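Local coordinates for protein 3-phytase (Klebsiella pneumoniae, PDB 2WNH) that probably removes phosphate from phytate (inositol hexakisphosphate), starting at the 3-position, as a member of the histidine acid phosphatase family, at residues 59-70 with 348-356; 336-344 with 359-367. The protein carries 3 engineered substitutions. All blocks are in the same frame, centred on the assembly; numbering follows the deposited sequence.

Contact 1 (59-70 with 348-356); sequences HGYAAVVNKGRE and LRRLQTPDA
The Schellman motif that closes helix 345-349 is gripped by His59 and the first turns of helix 58-77. Leu351, the residue with positive phi, leaves helical geometry here, and its N bonds back to Leu348 O. That same oxygen takes a second bond from His59 NE2, 2.9 Å away with an N-H...O angle of 148°; the two donors reach Leu348 O from opposite faces of its carbonyl plane, so a carbonyl at the helix end is held twice. The imidazole swings out to it because CG of His59 lies opposite the backbone N (chi1 -180°). Its other nitrogen, ND1, is bonded to Asp110 of the second subunit, so that bonds at both nitrogens hold the rotation of the ring. Over one face of this ring sits Leu351 CD2, 3.6 Å from the centroid and 16° off the normal, a CH-pi contact. The same methyl also presses on Ala63 CB at 3.7 Å, while Leu351 CD1 meets Ala62 CB.

One helical turn after Ala63, the chain that leaves the motif runs along the helix. Pro354 CD lies 3.7 Å from Asn66 O, and the ring's CG rests on Lys67 CA. Glu70, its chain bent about the CB-CG bond, brings CG to within 3.5 Å of Pro354 O and crosses Thr353 at about a right angle. A water donates to Pro354 O at 3.1 Å and more weakly to Glu70 OE1. Asp355 OD1 accepts from Gln357 N and His358 ND1. What results is a Schellman C-cap followed by an inverse gamma turn centred on Pro354, laid against a helix of the histidine phosphatase fold beside the subunit interface.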
loop_
_atom_site.group_PDB
_atom_site.type_symbol
_atom_site.label_atom_id
_atom_site.label_comp_id
_atom_site.label_asym_id
_atom_site.label_seq_id
_atom_site.Cartn_x
_atom_site.Cartn_y
_atom_site.Cartn_z
ATOM N N HIS B 59 -3.304 21.026 -13.042
ATOM C CA HIS B 59 -4.634 20.638 -12.597
ATOM C C HIS B 59 -5.303 19.724 -13.648
ATOM O O HIS B 59 -5.954 18.705 -13.315
ATOM C CB HIS B 59 -5.459 21.903 -12.332
ATOM C CG HIS B 59 -6.860 21.649 -11.861
ATOM N ND1 HIS B 59 -7.244 21.868 -10.555
ATOM C CD2 HIS B 59 -7.979 21.257 -12.526
ATOM C CE1 HIS B 59 -8.538 21.607 -10.433
ATOM N NE2 HIS B 59 -9.007 21.238 -11.614
ATOM N N GLY B 60 -5.099 20.071 -14.918
ATOM C CA GLY B 60 -5.563 19.225 -16.033
ATOM C C GLY B 60 -4.972 17.828 -15.967
ATOM O O GLY B 60 -5.692 16.843 -16.134
ATOM N N TYR B 61 -3.663 17.735 -15.740
ATOM C CA TYR B 61 -3.018 16.413 -15.616
ATOM C C TYR B 61 -3.653 15.646 -14.448
ATOM O O TYR B 61 -4.030 14.477 -14.605
ATOM C CB TYR B 61 -1.522 16.601 -15.379
ATOM C CG TYR B 61 -0.695 15.354 -15.561
ATOM C CD1 TYR B 61 -0.612 14.393 -14.550
ATOM C CD2 TYR B 61 0.028 15.138 -16.747
ATOM C CE1 TYR B 61 0.169 13.251 -14.712
ATOM C CE2 TYR B 61 0.809 13.972 -16.924
ATOM C CZ TYR B 61 0.871 13.050 -15.880
ATOM O OH TYR B 61 1.608 11.905 -16.026
ATOM N N ALA B 62 -3.771 16.297 -13.284
ATOM C CA ALA B 62 -4.360 15.657 -12.097
ATOM C C ALA B 62 -5.771 15.138 -12.340
ATOM O O ALA B 62 -6.091 14.036 -11.944
ATOM C CB ALA B 62 -4.338 16.599 -10.897
ATOM N N ALA B 63 -6.614 15.927 -13.011
ATOM C CA ALA B 63 -7.969 15.480 -13.323
ATOM C C ALA B 63 -7.983 14.272 -14.258
ATOM O O ALA B 63 -8.804 13.374 -14.094
ATOM C CB ALA B 63 -8.780 16.622 -13.922
ATOM N N VAL B 64 -7.063 14.265 -15.224
ATOM C CA VAL B 64 -6.945 13.135 -16.161
ATOM C C VAL B 64 -6.436 11.881 -15.426
ATOM O O VAL B 64 -6.979 10.784 -15.620
ATOM C CB VAL B 64 -6.114 13.491 -17.415
ATOM C CG1 VAL B 64 -5.900 12.241 -18.283
ATOM C CG2 VAL B 64 -6.873 14.530 -18.258
ATOM N N VAL B 65 -5.436 12.041 -14.549
ATOM C CA VAL B 65 -5.010 10.912 -13.710
ATOM C C VAL B 65 -6.189 10.300 -12.948
ATOM O O VAL B 65 -6.306 9.053 -12.872
ATOM C CB VAL B 65 -3.883 11.318 -12.700
ATOM C CG1 VAL B 65 -3.630 10.203 -11.611
ATOM C CG2 VAL B 65 -2.553 11.637 -13.446
ATOM N N ASN B 66 -7.058 11.149 -12.388
ATOM C CA ASN B 66 -8.209 10.639 -11.595
ATOM C C ASN B 66 -9.117 9.745 -12.443
ATOM O O ASN B 66 -9.516 8.650 -12.040
ATOM C CB ASN B 66 -9.051 11.779 -11.009
ATOM C CG ASN B 66 -8.347 12.546 -9.878
ATOM O OD1 ASN B 66 -8.717 13.682 -9.584
ATOM N ND2 ASN B 66 -7.366 11.945 -9.257
ATOM N N LYS B 67 -9.422 10.205 -13.645
ATOM C CA LYS B 67 -10.226 9.405 -14.566
ATOM C C LYS B 67 -9.494 8.104 -14.973
ATOM O O LYS B 67 -10.099 7.021 -14.939
ATOM C CB LYS B 67 -10.597 10.282 -15.776
ATOM C CG LYS B 67 -11.536 9.621 -16.812
ATOM C CD LYS B 67 -10.725 8.911 -17.852
ATOM C CE LYS B 67 -11.589 8.448 -19.024
ATOM N NZ LYS B 67 -10.611 7.938 -20.064
ATOM N N GLY B 68 -8.208 8.206 -15.332
ATOM C CA GLY B 68 -7.408 7.040 -15.723
ATOM C C GLY B 68 -7.326 5.998 -14.594
ATOM O O GLY B 68 -7.376 4.790 -14.841
ATOM N N ARG B 69 -7.194 6.463 -13.367
ATOM C CA ARG B 69 -7.069 5.549 -12.218
ATOM C C ARG B 69 -8.338 4.735 -12.036
ATOM O O ARG B 69 -8.286 3.502 -11.923
ATOM C CB ARG B 69 -6.778 6.320 -10.922
ATOM C CG ARG B 69 -6.692 5.407 -9.683
ATOM C CD ARG B 69 -6.463 6.171 -8.375
ATOM N NE ARG B 69 -5.383 7.175 -8.399
ATOM C CZ ARG B 69 -4.164 7.004 -8.906
ATOM N NH1 ARG B 69 -3.822 5.870 -9.523
ATOM N NH2 ARG B 69 -3.288 8.006 -8.839
ATOM N N GLU B 70 -9.484 5.410 -12.054
ATOM C CA GLU B 70 -10.758 4.692 -11.895
ATOM C C GLU B 70 -11.004 3.755 -13.093
ATOM O O GLU B 70 -11.504 2.643 -12.918
ATOM C CB GLU B 70 -11.896 5.686 -11.684
ATOM C CG GLU B 70 -11.705 6.581 -10.450
ATOM C CD GLU B 70 -11.633 5.809 -9.129
ATOM O OE1 GLU B 70 -12.308 4.759 -8.997
ATOM O OE2 GLU B 70 -10.918 6.272 -8.212
ATOM N N LEU B 348 -14.675 18.534 -11.963
ATOM C CA LEU B 348 -13.379 18.911 -12.546
ATOM C C LEU B 348 -12.726 19.985 -11.689
ATOM O O LEU B 348 -11.561 19.866 -11.342
ATOM C CB LEU B 348 -13.552 19.428 -13.979
ATOM C CG LEU B 348 -13.877 18.325 -14.977
ATOM C CD1 LEU B 348 -14.367 18.963 -16.291
ATOM C CD2 LEU B 348 -12.693 17.385 -15.245
ATOM N N ARG B 349 -13.498 21.019 -11.328
ATOM C CA ARG B 349 -12.975 22.107 -10.515
ATOM C C ARG B 349 -12.422 21.590 -9.184
ATOM O O ARG B 349 -11.377 22.062 -8.719
ATOM C CB ARG B 349 -14.058 23.163 -10.270
ATOM C CG ARG B 349 -13.533 24.425 -9.574
ATOM C CD ARG B 349 -14.568 25.537 -9.583
ATOM N NE ARG B 349 -14.092 26.724 -8.864
ATOM C CZ ARG B 349 -13.358 27.706 -9.387
ATOM N NH1 ARG B 349 -12.996 27.683 -10.671
ATOM N NH2 ARG B 349 -13.001 28.746 -8.620
ATOM N N ARG B 350 -13.113 20.613 -8.600
ATOM C CA ARG B 350 -12.756 20.073 -7.265
ATOM C C ARG B 350 -11.745 18.917 -7.301
ATOM O O ARG B 350 -11.352 18.394 -6.244
ATOM C CB ARG B 350 -14.028 19.632 -6.526
ATOM C CG ARG B 350 -15.027 20.787 -6.223
ATOM C CD ARG B 350 -16.341 20.223 -5.698
ATOM N NE ARG B 350 -16.076 19.364 -4.538
ATOM C CZ ARG B 350 -15.994 19.793 -3.279
ATOM N NH1 ARG B 350 -16.181 21.072 -2.985
ATOM N NH2 ARG B 350 -15.735 18.931 -2.308
ATOM N N LEU B 351 -11.314 18.518 -8.496
ATOM C CA LEU B 351 -10.485 17.306 -8.662
ATOM C C LEU B 351 -11.101 16.112 -7.930
ATOM O O LEU B 351 -10.394 15.326 -7.260
ATOM C CB LEU B 351 -9.033 17.550 -8.231
ATOM C CG LEU B 351 -8.246 18.539 -9.106
ATOM C CD1 LEU B 351 -6.855 18.751 -8.554
ATOM C CD2 LEU B 351 -8.168 18.027 -10.571
ATOM N N GLN B 352 -12.420 15.976 -8.085
ATOM C CA GLN B 352 -13.146 14.843 -7.510
ATOM C C GLN B 352 -12.803 13.557 -8.258
ATOM O O GLN B 352 -12.874 13.519 -9.477
ATOM C CB GLN B 352 -14.658 15.097 -7.601
ATOM C CG GLN B 352 -15.536 13.904 -7.199
ATOM C CD GLN B 352 -15.402 13.587 -5.725
ATOM O OE1 GLN B 352 -15.603 14.462 -4.882
ATOM N NE2 GLN B 352 -15.014 12.353 -5.407
ATOM N N THR B 353 -12.465 12.479 -7.548
ATOM C CA THR B 353 -12.281 11.218 -8.272
ATOM C C THR B 353 -13.630 10.620 -8.637
ATOM O O THR B 353 -14.523 10.590 -7.789
ATOM C CB THR B 353 -11.518 10.157 -7.474
ATOM O OG1 THR B 353 -10.596 10.797 -6.592
ATOM C CG2 THR B 353 -10.751 9.265 -8.462
ATOM N N PRO B 354 -13.776 10.136 -9.891
ATOM C CA PRO B 354 -15.028 9.520 -10.318
ATOM C C PRO B 354 -15.151 8.116 -9.777
ATOM O O PRO B 354 -15.125 7.146 -10.553
ATOM C CB PRO B 354 -14.914 9.477 -11.842
ATOM C CG PRO B 354 -13.472 9.538 -12.148
ATOM C CD PRO B 354 -12.765 10.158 -10.969
ATOM N N ASP B 355 -15.276 8.030 -8.454
ATOM C CA ASP B 355 -15.575 6.795 -7.748
ATOM C C ASP B 355 -17.068 6.475 -7.801
ATOM O O ASP B 355 -17.864 7.235 -8.360
ATOM C CB ASP B 355 -15.107 6.887 -6.278
ATOM C CG ASP B 355 -15.837 7.980 -5.471
ATOM O OD1 ASP B 355 -16.936 8.433 -5.847
ATOM O OD2 ASP B 355 -15.296 8.391 -4.419
ATOM N N ALA B 356 -17.452 5.359 -7.187
ATOM C CA ALA B 356 -18.853 4.926 -7.164
ATOM C C ALA B 356 -19.872 6.002 -6.720
ATOM O O ALA B 356 -21.028 5.966 -7.140
ATOM C CB ALA B 356 -18.992 3.646 -6.319
HETATM O O HOH W 1 -15.561 4.224 -9.737
#

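Contact 2 (336-344 with 359-367); sequences LRVYFQAQG and PMLRQEWRQ
Arg337 and Glu364 meet across two antiparallel strands by a single straight salt bridge: NE of Arg337 lies 2.8 Å from OE2 of Glu364, with an N-H...O angle of 169°. The carboxylate oxygen sits in the guanidinium plane, yet the carboxylate itself is turned 77° from that plane. An extended chain, CG trans to the backbone N (chi1 177°), carries Arg337 to this point. Tyr339 CE1 lies over one face of the Arg337 guanidinium, toward its rim, 3.3 Å above the plane. Arg362 comes in from the other strand, its CD 3.4 Å from Tyr339 CD2, and crosses Arg337 at about a right angle. A water accepts from Arg362 NH1 and weakly from Arg337 NH2, which probably eases the closeness of the two cations. Further along, the folded chain of Met360 puts CE 3.6 Å from Ala342 C, and its SD against Gln343 CG.

Paired backbone bonds join Phe340 with Gln363 and Ala342 with Leu361; a further one runs from Trp365 N to Val338 O. Beside it, Val338 CB stands 3.9 Å from Trp365 CB. Beyond the pair, Glu324 of strand 320-328 binds Arg337 NH1 and Tyr339 OH, and Thr377 OG1 hydrogen-bonds Glu364 OE1. Tyr339, Gln341 and Met360 face helix 58-77, whereas Trp365 touches helix 381-388.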
loop_
_atom_site.group_PDB
_atom_site.type_symbol
_atom_site.label_atom_id
_atom_site.label_comp_id
_atom_site.label_asym_id
_atom_site.label_seq_id
_atom_site.Cartn_x
_atom_site.Cartn_y
_atom_site.Cartn_z
ATOM N N LEU B 336 -21.441 -4.708 -29.529
ATOM C CA LEU B 336 -20.711 -3.467 -29.385
ATOM C C LEU B 336 -21.445 -2.575 -28.385
ATOM O O LEU B 336 -22.672 -2.537 -28.372
ATOM C CB LEU B 336 -20.604 -2.785 -30.751
ATOM C CG LEU B 336 -19.712 -1.556 -30.846
ATOM C CD1 LEU B 336 -18.249 -1.954 -30.684
ATOM C CD2 LEU B 336 -19.941 -0.822 -32.172
ATOM N N ARG B 337 -20.678 -1.905 -27.524
ATOM C CA ARG B 337 -21.183 -0.836 -26.665
ATOM C C ARG B 337 -20.471 0.446 -27.070
ATOM O O ARG B 337 -19.256 0.444 -27.309
ATOM C CB ARG B 337 -20.890 -1.175 -25.200
ATOM C CG ARG B 337 -21.315 -0.109 -24.233
ATOM C CD ARG B 337 -21.166 -0.593 -22.822
ATOM N NE ARG B 337 -21.576 0.441 -21.889
ATOM C CZ ARG B 337 -20.849 0.844 -20.857
ATOM N NH1 ARG B 337 -19.649 0.313 -20.629
ATOM N NH2 ARG B 337 -21.331 1.788 -20.059
ATOM N N VAL B 338 -21.223 1.549 -27.161
ATOM C CA VAL B 338 -20.673 2.806 -27.658
ATOM C C VAL B 338 -21.151 3.890 -26.708
ATOM O O VAL B 338 -22.349 4.003 -26.438
ATOM C CB VAL B 338 -21.212 3.108 -29.088
ATOM C CG1 VAL B 338 -20.671 4.436 -29.573
ATOM C CG2 VAL B 338 -20.829 1.997 -30.030
ATOM N N TYR B 339 -20.227 4.681 -26.155
ATOM C CA TYR B 339 -20.672 5.726 -25.230
ATOM C C TYR B 339 -19.735 6.912 -25.182
ATOM O O TYR B 339 -18.594 6.832 -25.651
ATOM C CB TYR B 339 -20.913 5.166 -23.814
ATOM C CG TYR B 339 -19.729 4.508 -23.158
ATOM C CD1 TYR B 339 -19.468 3.161 -23.364
ATOM C CD2 TYR B 339 -18.888 5.232 -22.308
ATOM C CE1 TYR B 339 -18.393 2.546 -22.752
ATOM C CE2 TYR B 339 -17.797 4.614 -21.667
ATOM C CZ TYR B 339 -17.560 3.274 -21.916
ATOM O OH TYR B 339 -16.522 2.591 -21.306
ATOM N N PHE B 340 -20.239 8.015 -24.637
ATOM C CA PHE B 340 -19.444 9.190 -24.409
ATOM C C PHE B 340 -19.457 9.448 -22.910
ATOM O O PHE B 340 -20.498 9.303 -22.263
ATOM C CB PHE B 340 -20.016 10.410 -25.141
ATOM C CG PHE B 340 -19.213 11.666 -24.917
ATOM C CD1 PHE B 340 -17.933 11.805 -25.461
ATOM C CD2 PHE B 340 -19.716 12.699 -24.128
ATOM C CE1 PHE B 340 -17.162 12.945 -25.234
ATOM C CE2 PHE B 340 -18.941 13.859 -23.908
ATOM C CZ PHE B 340 -17.673 13.974 -24.458
ATOM N N GLN B 341 -18.294 9.778 -22.362
ATOM C CA GLN B 341 -18.178 10.018 -20.924
ATOM C C GLN B 341 -17.389 11.280 -20.622
ATOM O O GLN B 341 -16.444 11.606 -21.348
ATOM C CB GLN B 341 -17.532 8.799 -20.231
ATOM C CG GLN B 341 -16.058 8.608 -20.574
ATOM C CD GLN B 341 -15.482 7.335 -19.972
ATOM O OE1 GLN B 341 -15.832 6.956 -18.858
ATOM N NE2 GLN B 341 -14.614 6.664 -20.719
ATOM N N ALA B 342 -17.764 11.945 -19.520
ATOM C CA ALA B 342 -17.077 13.152 -19.007
ATOM C C ALA B 342 -17.305 13.335 -17.516
ATOM O O ALA B 342 -18.204 12.744 -16.945
ATOM C CB ALA B 342 -17.600 14.406 -19.728
ATOM N N GLN B 343 -16.514 14.197 -16.902
ATOM C CA GLN B 343 -16.855 14.660 -15.564
ATOM C C GLN B 343 -17.617 15.967 -15.652
ATOM O O GLN B 343 -17.381 16.767 -16.563
ATOM C CB GLN B 343 -15.595 14.874 -14.740
ATOM C CG GLN B 343 -14.924 13.569 -14.339
ATOM C CD GLN B 343 -14.001 13.766 -13.142
ATOM O OE1 GLN B 343 -14.374 13.491 -11.974
ATOM N NE2 GLN B 343 -12.807 14.242 -13.411
ATOM N N GLY B 344 -18.474 16.195 -14.671
ATOM C CA GLY B 344 -19.185 17.491 -14.517
ATOM C C GLY B 344 -18.272 18.666 -14.165
ATOM O O GLY B 344 -17.116 18.488 -13.766
ATOM N N PRO B 359 -19.994 9.403 -9.940
ATOM C CA PRO B 359 -19.611 8.635 -11.109
ATOM C C PRO B 359 -19.426 9.547 -12.324
ATOM O O PRO B 359 -19.934 10.684 -12.349
ATOM C CB PRO B 359 -20.804 7.684 -11.306
ATOM C CG PRO B 359 -21.950 8.421 -10.787
ATOM C CD PRO B 359 -21.426 9.234 -9.623
ATOM N N MET B 360 -18.668 9.058 -13.297
ATOM C CA MET B 360 -18.585 9.728 -14.593
ATOM C C MET B 360 -19.997 9.939 -15.124
ATOM O O MET B 360 -20.876 9.090 -14.938
ATOM C CB MET B 360 -17.811 8.874 -15.600
ATOM C CG MET B 360 -16.369 8.649 -15.237
ATOM S SD MET B 360 -15.390 10.162 -15.438
ATOM C CE MET B 360 -15.296 10.339 -17.214
ATOM N N LEU B 361 -20.199 11.075 -15.785
ATOM C CA LEU B 361 -21.391 11.298 -16.591
ATOM C C LEU B 361 -21.250 10.500 -17.879
ATOM O O LEU B 361 -20.182 10.510 -18.480
ATOM C CB LEU B 361 -21.527 12.778 -16.910
ATOM C CG LEU B 361 -21.541 13.696 -15.678
ATOM C CD1 LEU B 361 -21.595 15.170 -16.114
ATOM C CD2 LEU B 361 -22.679 13.351 -14.711
ATOM N N ARG B 362 -22.308 9.810 -18.306
ATOM C CA ARG B 362 -22.193 8.954 -19.471
ATOM C C ARG B 362 -23.487 8.904 -20.276
ATOM O O ARG B 362 -24.591 8.924 -19.692
ATOM C CB ARG B 362 -21.822 7.530 -19.011
ATOM C CG ARG B 362 -21.355 6.613 -20.119
ATOM C CD ARG B 362 -20.862 5.254 -19.581
ATOM N NE ARG B 362 -20.146 5.364 -18.311
ATOM C CZ ARG B 362 -20.653 5.003 -17.131
ATOM N NH1 ARG B 362 -21.873 4.486 -17.051
ATOM N NH2 ARG B 362 -19.928 5.149 -16.033
ATOM N N GLN B 363 -23.356 8.840 -21.604
ATOM C CA GLN B 363 -24.504 8.562 -22.457
ATOM C C GLN B 363 -24.150 7.505 -23.490
ATOM O O GLN B 363 -23.125 7.581 -24.167
ATOM C CB GLN B 363 -25.020 9.833 -23.144
ATOM C CG GLN B 363 -26.304 9.567 -23.928
ATOM C CD GLN B 363 -27.026 10.846 -24.335
ATOM O OE1 GLN B 363 -26.901 11.904 -23.683
ATOM N NE2 GLN B 363 -27.806 10.750 -25.412
ATOM N N GLU B 364 -25.000 6.494 -23.590
ATOM C CA GLU B 364 -24.741 5.430 -24.542
ATOM C C GLU B 364 -25.515 5.626 -25.838
ATOM O O GLU B 364 -26.655 6.092 -25.817
ATOM C CB GLU B 364 -25.166 4.091 -23.915
ATOM C CG GLU B 364 -24.473 3.739 -22.609
ATOM C CD GLU B 364 -24.989 2.419 -22.065
ATOM O OE1 GLU B 364 -26.212 2.354 -21.684
ATOM O OE2 GLU B 364 -24.187 1.450 -22.033
ATOM N N TRP B 365 -24.892 5.270 -26.955
ATOM C CA TRP B 365 -25.556 5.173 -28.262
ATOM C C TRP B 365 -26.388 3.900 -28.312
ATOM O O TRP B 365 -26.046 2.893 -27.671
ATOM C CB TRP B 365 -24.479 5.136 -29.355
ATOM C CG TRP B 365 -24.976 4.927 -30.744
ATOM C CD1 TRP B 365 -25.383 5.892 -31.631
ATOM C CD2 TRP B 365 -25.073 3.675 -31.443
ATOM N NE1 TRP B 365 -25.757 5.310 -32.831
ATOM C CE2 TRP B 365 -25.571 3.955 -32.741
ATOM C CE3 TRP B 365 -24.800 2.341 -31.096
ATOM C CZ2 TRP B 365 -25.789 2.958 -33.685
ATOM C CZ3 TRP B 365 -25.046 1.356 -32.029
ATOM C CH2 TRP B 365 -25.528 1.665 -33.310
ATOM N N ARG B 366 -27.465 3.929 -29.083
ATOM C CA ARG B 366 -28.279 2.736 -29.294
ATOM C C ARG B 366 -29.024 2.815 -30.622
ATOM O O ARG B 366 -29.135 3.882 -31.230
ATOM C CB ARG B 366 -29.271 2.531 -28.148
ATOM C CG ARG B 366 -30.283 3.662 -27.981
ATOM C CD ARG B 366 -31.491 3.204 -27.146
ATOM N NE ARG B 366 -32.179 2.095 -27.813
ATOM C CZ ARG B 366 -32.254 0.846 -27.354
ATOM N NH1 ARG B 366 -31.719 0.512 -26.182
ATOM N NH2 ARG B 366 -32.892 -0.074 -28.071
ATOM N N GLN B 367 -29.521 1.666 -31.052
ATOM C CA GLN B 367 -30.400 1.566 -32.207
ATOM C C GLN B 367 -31.281 0.356 -31.969
ATOM O O GLN B 367 -30.997 -0.434 -31.068
ATOM C CB GLN B 367 -29.585 1.434 -33.485
ATOM C CG GLN B 367 -28.785 0.126 -33.646
ATOM C CD GLN B 367 -28.191 0.018 -35.047
ATOM O OE1 GLN B 367 -28.469 0.854 -35.911
ATOM N NE2 GLN B 367 -27.378 -1.009 -35.277
HETATM O O HOH W 2 -23.784 3.476 -18.972
HETATM O O HOH W 3 -24.002 1.238 -26.727
HETATM O O HOH W 4 -17.533 5.583 -17.326
HETATM O O HOH W 5 -18.871 13.560 -13.055
#

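Overall arrangement
The two contacts interlock along the chain: strand 334-342 leads through Gly344, the N-cap, into helix 345-349 of contact 1, and the loop after that helix returns as strand 361-364 of contact 2. Their centres are about 17 Å apart, but they touch directly, with Pro354 CB 3.7 Å from Met360 SD and Leu348 packed on Gln343. Lys67 bridges them too, touching Pro354 in contact 1 and Gln341 and Met360 in contact 2. Just before the 359-367 segment comes His358, which binds magnesium in a crystal structure of this protein although none is bound to this chain here. The side chain of Asp355 is about 3 Å from that of His358, that of Gln343 about 6 Å.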